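Local coordinates for protein PHOX (Pseudomonas fluorescens, PDB 4A9V) that probably hydrolyses phosphate monoesters as an alkaline phosphatase, using an iron-calcium cofactor held within a beta-propeller, at residues Gln40-Asn45 with Trp131-Gly136; Ile298-Ser303 with Gly343-Leu348. All coordinates share one frame; numbering follows the deposited sequence. Where two conformers were deposited one is given.

From the N terminus, the chain leaves strand 30-37, a member of the sheet that also holds the C-terminal strand 572-578, and enters the loop containing 40-45. Interaction 1 ties this loop to strand 130-144, an outermost strand of the next antiparallel sheet, closing a span of 85 residues that includes the other three strands of that sheet. Interaction 2 follows in series, neither nesting in nor crossing interaction 1. It closes a shorter span of 39 residues, joining strands 296-303 and 340-347 across the strand 322-329 that lies between them. The two contacts lie about 41 Å apart, centre to centre, on opposite sides of the chain's centre.

Interaction 1 of 2, residues Gln40-Asn45 with Trp131-Gly136; sequences QPLHKN and WQFVQG
The side chain of Q135 lies across the 40-45 loop and grips it at the carbonyl of H43: NE2 donates a nearly straight hydrogen bond (174°) to H43 O at 2.9 Å, with the acceptor in the amide plane of Q135. An extended chain with CG anti to the backbone N (chi1 -168°) carries the amide over P41 O. Beside it, G136 N bonds to L42 O at 3.0 Å. The tighter part lies around F133, where L42 CD2 meets CZ at 3.9 Å, Q40 CG comes within 3.7 Å of CE2, and P41 O sits at the ring edge. The Q40-Q135 end is looser and water-bridged: Q40 NE2 bonds to P41 O on a lone pair and reaches Q135 OE1 through water 1. At the other end, past H43, K44, N45 and G136 are exposed. Replacing Q135 by an alanine would probably leave H43 O without this donor and water 1 without OE1 to donate to, and strip the amide from over P41 O. N140 also bonds to L42 O. The arrangement is a loop held against the irregular residues Q135-G136, where strand 130-144 is broken, at an edge of an antiparallel sheet in the beta-propeller.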
loop_
_atom_site.group_PDB
_atom_site.type_symbol
_atom_site.label_atom_id
_atom_site.label_comp_id
_atom_site.label_asym_id
_atom_site.label_seq_id
_atom_site.Cartn_x
_atom_site.Cartn_y
_atom_site.Cartn_z
ATOM N N GLN A 40 2.351 18.977 -9.390
ATOM C CA GLN A 40 3.268 19.204 -10.506
ATOM C C GLN A 40 2.579 18.882 -11.830
ATOM O O GLN A 40 2.171 17.746 -12.043
ATOM C CB GLN A 40 4.483 18.299 -10.341
ATOM C CG GLN A 40 5.449 18.320 -11.512
ATOM C CD GLN A 40 6.071 19.681 -11.727
ATOM O OE1 GLN A 40 6.576 20.297 -10.785
ATOM N NE2 GLN A 40 6.041 20.157 -12.967
ATOM N N PRO A 41 2.532 19.841 -12.772
ATOM C CA PRO A 41 2.011 19.464 -14.084
ATOM C C PRO A 41 2.888 18.419 -14.762
ATOM O O PRO A 41 4.119 18.508 -14.721
ATOM C CB PRO A 41 2.008 20.784 -14.868
ATOM C CG PRO A 41 2.955 21.672 -14.134
ATOM C CD PRO A 41 2.833 21.283 -12.696
ATOM N N LEU A 42 2.255 17.457 -15.422
ATOM C CA LEU A 42 2.991 16.371 -16.048
ATOM C C LEU A 42 3.357 16.649 -17.498
ATOM O O LEU A 42 4.306 16.051 -18.002
ATOM C CB LEU A 42 2.196 15.069 -15.976
ATOM C CG LEU A 42 1.854 14.569 -14.574
ATOM C CD1 LEU A 42 1.305 13.152 -14.677
ATOM C CD2 LEU A 42 3.048 14.611 -13.632
ATOM N N HIS A 43 2.563 17.468 -18.182
ATOM C CA HIS A 43 2.665 17.603 -19.634
ATOM C C HIS A 43 3.217 18.937 -20.041
ATOM O O HIS A 43 3.287 19.879 -19.245
ATOM C CB HIS A 43 1.309 17.368 -20.279
ATOM C CG HIS A 43 0.680 16.063 -19.877
ATOM N ND1 HIS A 43 1.323 14.884 -19.994
ATOM C CD2 HIS A 43 -0.540 15.788 -19.282
ATOM C CE1 HIS A 43 0.536 13.902 -19.520
ATOM N NE2 HIS A 43 -0.624 14.451 -19.130
ATOM N N LYS A 44 3.726 18.995 -21.264
ATOM C CA LYS A 44 4.289 20.235 -21.764
ATOM C C LYS A 44 3.264 21.360 -21.663
ATOM O O LYS A 44 2.114 21.221 -22.074
ATOM C CB LYS A 44 4.769 20.072 -23.204
ATOM C CG LYS A 44 5.487 21.295 -23.748
ATOM C CD LYS A 44 6.119 20.999 -25.096
ATOM C CE LYS A 44 6.328 22.267 -25.905
ATOM N NZ LYS A 44 7.002 21.985 -27.202
ATOM N N ASN A 45 3.721 22.495 -21.144
ATOM C CA ASN A 45 2.884 23.679 -20.972
ATOM C C ASN A 45 1.701 23.447 -20.045
ATOM O O ASN A 45 0.751 24.224 -20.040
ATOM C CB ASN A 45 2.377 24.190 -22.322
ATOM C CG ASN A 45 3.493 24.717 -23.197
ATOM O OD1 ASN A 45 4.496 25.228 -22.694
ATOM N ND2 ASN A 45 3.386 24.478 -24.501
ATOM N N TRP A 131 18.822 11.535 -10.636
ATOM C CA TRP A 131 17.554 11.294 -11.305
ATOM C C TRP A 131 16.637 12.480 -11.138
ATOM O O TRP A 131 16.465 12.983 -10.025
ATOM C CB TRP A 131 16.905 10.050 -10.707
ATOM C CG TRP A 131 17.639 8.788 -11.044
ATOM C CD1 TRP A 131 18.597 8.131 -10.287
ATOM C CD2 TRP A 131 17.530 8.034 -12.288
ATOM N NE1 TRP A 131 19.079 7.037 -10.965
ATOM C CE2 TRP A 131 18.465 6.925 -12.174
ATOM C CE3 TRP A 131 16.781 8.174 -13.451
ATOM C CZ2 TRP A 131 18.592 5.977 -13.173
ATOM C CZ3 TRP A 131 16.918 7.216 -14.450
ATOM C CH2 TRP A 131 17.813 6.150 -14.318
ATOM N N GLN A 132 15.981 12.882 -12.224
ATOM C CA GLN A 132 15.038 13.992 -12.203
ATOM C C GLN A 132 13.814 13.674 -13.056
ATOM O O GLN A 132 13.901 12.989 -14.076
ATOM C CB GLN A 132 15.702 15.280 -12.707
ATOM C CG GLN A 132 16.940 15.707 -11.933
ATOM C CD GLN A 132 17.607 16.929 -12.537
ATOM O OE1 GLN A 132 18.142 16.860 -13.644
ATOM N NE2 GLN A 132 17.384 18.084 -11.923
ATOM N N PHE A 133 12.692 14.252 -12.663
ATOM C CA PHE A 133 11.458 14.168 -13.414
ATOM C C PHE A 133 11.607 14.820 -14.787
ATOM O O PHE A 133 12.165 15.911 -14.904
ATOM C CB PHE A 133 10.352 14.850 -12.604
ATOM C CG PHE A 133 9.063 15.021 -13.345
ATOM C CD1 PHE A 133 8.417 13.936 -13.912
ATOM C CD2 PHE A 133 8.485 16.274 -13.473
ATOM C CE1 PHE A 133 7.217 14.095 -14.585
ATOM C CE2 PHE A 133 7.283 16.438 -14.141
ATOM C CZ PHE A 133 6.668 15.352 -14.728
ATOM N N VAL A 134 11.044 14.168 -15.800
ATOM C CA VAL A 134 10.984 14.699 -17.162
ATOM C C VAL A 134 9.551 15.112 -17.500
ATOM O O VAL A 134 8.725 14.295 -17.927
ATOM C CB VAL A 134 11.468 13.651 -18.189
ATOM C CG1 VAL A 134 11.452 14.226 -19.594
ATOM C CG2 VAL A 134 12.861 13.173 -17.833
ATOM N N GLN A 135 9.248 16.391 -17.307
ATOM C CA GLN A 135 7.957 16.923 -17.715
ATOM C C GLN A 135 7.840 16.832 -19.234
ATOM O O GLN A 135 8.831 16.999 -19.944
ATOM C CB GLN A 135 7.802 18.371 -17.246
ATOM C CG GLN A 135 6.387 18.894 -17.391
ATOM C CD GLN A 135 6.197 20.294 -16.838
ATOM O OE1 GLN A 135 6.965 20.761 -15.995
ATOM N NE2 GLN A 135 5.157 20.963 -17.302
ATOM N N GLY A 136 6.655 16.494 -19.731
ATOM C CA GLY A 136 6.431 16.433 -21.171
ATOM C C GLY A 136 6.797 15.111 -21.832
ATOM O O GLY A 136 6.632 14.964 -23.039
HETATM O O HOH W 1 6.965 22.737 -14.036
#

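Interaction 2 of 2, residues Ile298-Ser303 with Gly343-Leu348; sequences IYKFVS and GQWIEL
Interaction 2 is a cation-pi and CH-pi contact between next-but-one strands of an antiparallel sheet in the beta-propeller, with K300 on strand 296-303 lying over W345 on strand 340-347. Strand 322-329 runs between them and pairs with both; its Y325 and A327 also touch W345. The axes of the two short segments approach to 8.1 Å with directions 62° apart; no backbone hydrogen bond joins them, and the W345 indole spans the gap to K300 and to the backbone at I298 and Y299. The K300 chain runs extended from its CG, trans to N (chi1 175°), and crosses the indole at about a right angle. K300 CB covers the six-membered ring, 3.6 Å from W345 CZ3, while K300 CD stands 3.5 Å from the centroid of the W345 five-membered ring, almost on the ring normal. K300 NZ lies off-centre, 4.0 Å from that W345 centroid, its hydrogen bond to H439 O probably fixing it beside the ring. At the far end of the indole, I298 CG2 packs against W345 CH2 at 3.9 Å and I298 O sits at the ring edge. The I298 side chain lies about 9 Å from those of the calcium ligands E273 and E387. Across strand 296-303 from K300, L348 CD1 abuts the Y299 ring edge at CE2, 3.8 Å away. Water 2 accepts from both K300 NZ and W345 NE1, the latter at 2.9 Å.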
loop_
_atom_site.group_PDB
_atom_site.type_symbol
_atom_site.label_atom_id
_atom_site.label_comp_id
_atom_site.label_asym_id
_atom_site.label_seq_id
_atom_site.Cartn_x
_atom_site.Cartn_y
_atom_site.Cartn_z
ATOM N N ILE A 298 -4.683 -12.297 5.560
ATOM C CA ILE A 298 -3.612 -12.312 4.566
ATOM C C ILE A 298 -3.939 -13.359 3.501
ATOM O O ILE A 298 -4.331 -14.481 3.817
ATOM C CB ILE A 298 -2.261 -12.639 5.235
ATOM C CG1 ILE A 298 -1.882 -11.530 6.222
ATOM C CG2 ILE A 298 -1.171 -12.832 4.187
ATOM C CD1 ILE A 298 -0.757 -11.894 7.164
ATOM N N TYR A 299 -3.759 -12.967 2.242
ATOM C CA TYR A 299 -4.163 -13.751 1.075
ATOM C C TYR A 299 -2.965 -14.050 0.162
ATOM O O TYR A 299 -1.914 -13.410 0.242
ATOM C CB TYR A 299 -5.238 -13.010 0.267
ATOM C CG TYR A 299 -6.524 -12.750 1.017
ATOM C CD1 TYR A 299 -6.630 -11.689 1.914
ATOM C CD2 TYR A 299 -7.664 -13.500 0.761
ATOM C CE1 TYR A 299 -7.820 -11.427 2.574
ATOM C CE2 TYR A 299 -8.863 -13.223 1.394
ATOM C CZ TYR A 299 -8.935 -12.197 2.302
ATOM O OH TYR A 299 -10.144 -11.952 2.911
ATOM N N LYS A 300 -3.159 -14.995 -0.751
ATOM C CA LYS A 300 -2.131 -15.420 -1.701
ATOM C C LYS A 300 -2.829 -15.891 -2.972
ATOM O O LYS A 300 -3.658 -16.792 -2.925
ATOM C CB LYS A 300 -1.317 -16.564 -1.096
ATOM C CG LYS A 300 -0.288 -17.201 -2.007
ATOM C CD LYS A 300 0.172 -18.511 -1.380
ATOM C CE LYS A 300 1.279 -19.201 -2.158
ATOM N NZ LYS A 300 1.595 -20.521 -1.544
ATOM N N PHE A 301 -2.456 -15.313 -4.103
ATOM C CA PHE A 301 -2.952 -15.764 -5.396
ATOM C C PHE A 301 -1.837 -16.500 -6.121
ATOM O O PHE A 301 -0.691 -16.052 -6.129
ATOM C CB PHE A 301 -3.399 -14.566 -6.235
ATOM C CG PHE A 301 -3.837 -14.935 -7.627
ATOM C CD1 PHE A 301 -5.101 -15.450 -7.863
ATOM C CD2 PHE A 301 -2.969 -14.790 -8.697
ATOM C CE1 PHE A 301 -5.480 -15.829 -9.138
ATOM C CE2 PHE A 301 -3.365 -15.120 -9.977
ATOM C CZ PHE A 301 -4.625 -15.641 -10.200
ATOM N N VAL A 302 -2.180 -17.626 -6.733
ATOM C CA VAL A 302 -1.231 -18.368 -7.564
ATOM C C VAL A 302 -1.833 -18.568 -8.949
ATOM O O VAL A 302 -2.942 -19.079 -9.076
ATOM C CB VAL A 302 -0.893 -19.744 -6.959
ATOM C CG1 VAL A 302 0.138 -20.453 -7.821
ATOM C CG2 VAL A 302 -0.410 -19.592 -5.520
ATOM N N SER A 303 -1.137 -18.113 -9.986
ATOM C CA SER A 303 -1.691 -18.170 -11.331
ATOM C C SER A 303 -1.827 -19.604 -11.822
ATOM O O SER A 303 -1.087 -20.501 -11.419
ATOM C CB SER A 303 -0.859 -17.339 -12.314
ATOM O OG SER A 303 0.423 -17.886 -12.536
ATOM N N GLY A 343 1.910 -22.443 9.627
ATOM C CA GLY A 343 0.642 -21.989 9.093
ATOM C C GLY A 343 0.347 -22.647 7.764
ATOM O O GLY A 343 1.105 -23.501 7.289
ATOM N N GLN A 344 -0.779 -22.262 7.180
ATOM C CA GLN A 344 -1.246 -22.876 5.956
ATOM C C GLN A 344 -2.047 -21.902 5.116
ATOM O O GLN A 344 -2.586 -20.910 5.614
ATOM C CB GLN A 344 -2.107 -24.101 6.260
ATOM C CG GLN A 344 -3.378 -23.774 7.007
ATOM C CD GLN A 344 -4.147 -25.003 7.421
ATOM O OE1 GLN A 344 -4.706 -25.708 6.581
ATOM N NE2 GLN A 344 -4.238 -25.231 8.724
ATOM N N TRP A 345 -2.126 -22.230 3.831
ATOM C CA TRP A 345 -2.970 -21.545 2.861
ATOM C C TRP A 345 -4.192 -22.377 2.574
ATOM O O TRP A 345 -4.076 -23.581 2.290
ATOM C CB TRP A 345 -2.181 -21.341 1.568
ATOM C CG TRP A 345 -1.012 -20.412 1.733
ATOM C CD1 TRP A 345 0.335 -20.737 1.737
ATOM C CD2 TRP A 345 -1.076 -19.001 2.086
ATOM N NE1 TRP A 345 1.099 -19.637 2.021
ATOM C CE2 TRP A 345 0.300 -18.559 2.240
ATOM C CE3 TRP A 345 -2.098 -18.069 2.183
ATOM C CZ2 TRP A 345 0.613 -17.248 2.564
ATOM C CZ3 TRP A 345 -1.770 -16.755 2.506
ATOM C CH2 TRP A 345 -0.443 -16.353 2.674
ATOM N N ILE A 346 -5.358 -21.738 2.582
ATOM C CA ILE A 346 -6.631 -22.416 2.403
ATOM C C ILE A 346 -7.351 -21.797 1.207
ATOM O O ILE A 346 -7.491 -20.587 1.112
ATOM C CB ILE A 346 -7.515 -22.280 3.661
ATOM C CG1 ILE A 346 -6.782 -22.816 4.892
ATOM C CG2 ILE A 346 -8.839 -22.998 3.457
ATOM C CD1 ILE A 346 -7.481 -22.532 6.199
ATOM N N GLU A 347 -7.777 -22.648 0.281
ATOM C CA GLU A 347 -8.330 -22.226 -0.998
ATOM C C GLU A 347 -9.707 -21.566 -0.858
ATOM O O GLU A 347 -10.597 -22.097 -0.188
ATOM C CB GLU A 347 -8.445 -23.483 -1.854
ATOM C CG GLU A 347 -8.826 -23.299 -3.297
ATOM C CD GLU A 347 -8.859 -24.628 -4.026
ATOM O OE1 GLU A 347 -8.143 -25.565 -3.598
ATOM O OE2 GLU A 347 -9.333 -24.625 -5.164
ATOM N N LEU A 348 -9.910 -20.467 -1.580
ATOM C CA LEU A 348 -11.207 -19.825 -1.692
ATOM C C LEU A 348 -11.790 -20.140 -3.063
ATOM O O LEU A 348 -11.597 -19.405 -4.040
ATOM C CB LEU A 348 -11.064 -18.318 -1.491
ATOM C CG LEU A 348 -10.435 -17.912 -0.157
ATOM C CD1 LEU A 348 -10.377 -16.397 -0.049
ATOM C CD2 LEU A 348 -11.183 -18.510 1.023
HETATM O O HOH W 2 3.587 -19.799 0.510
#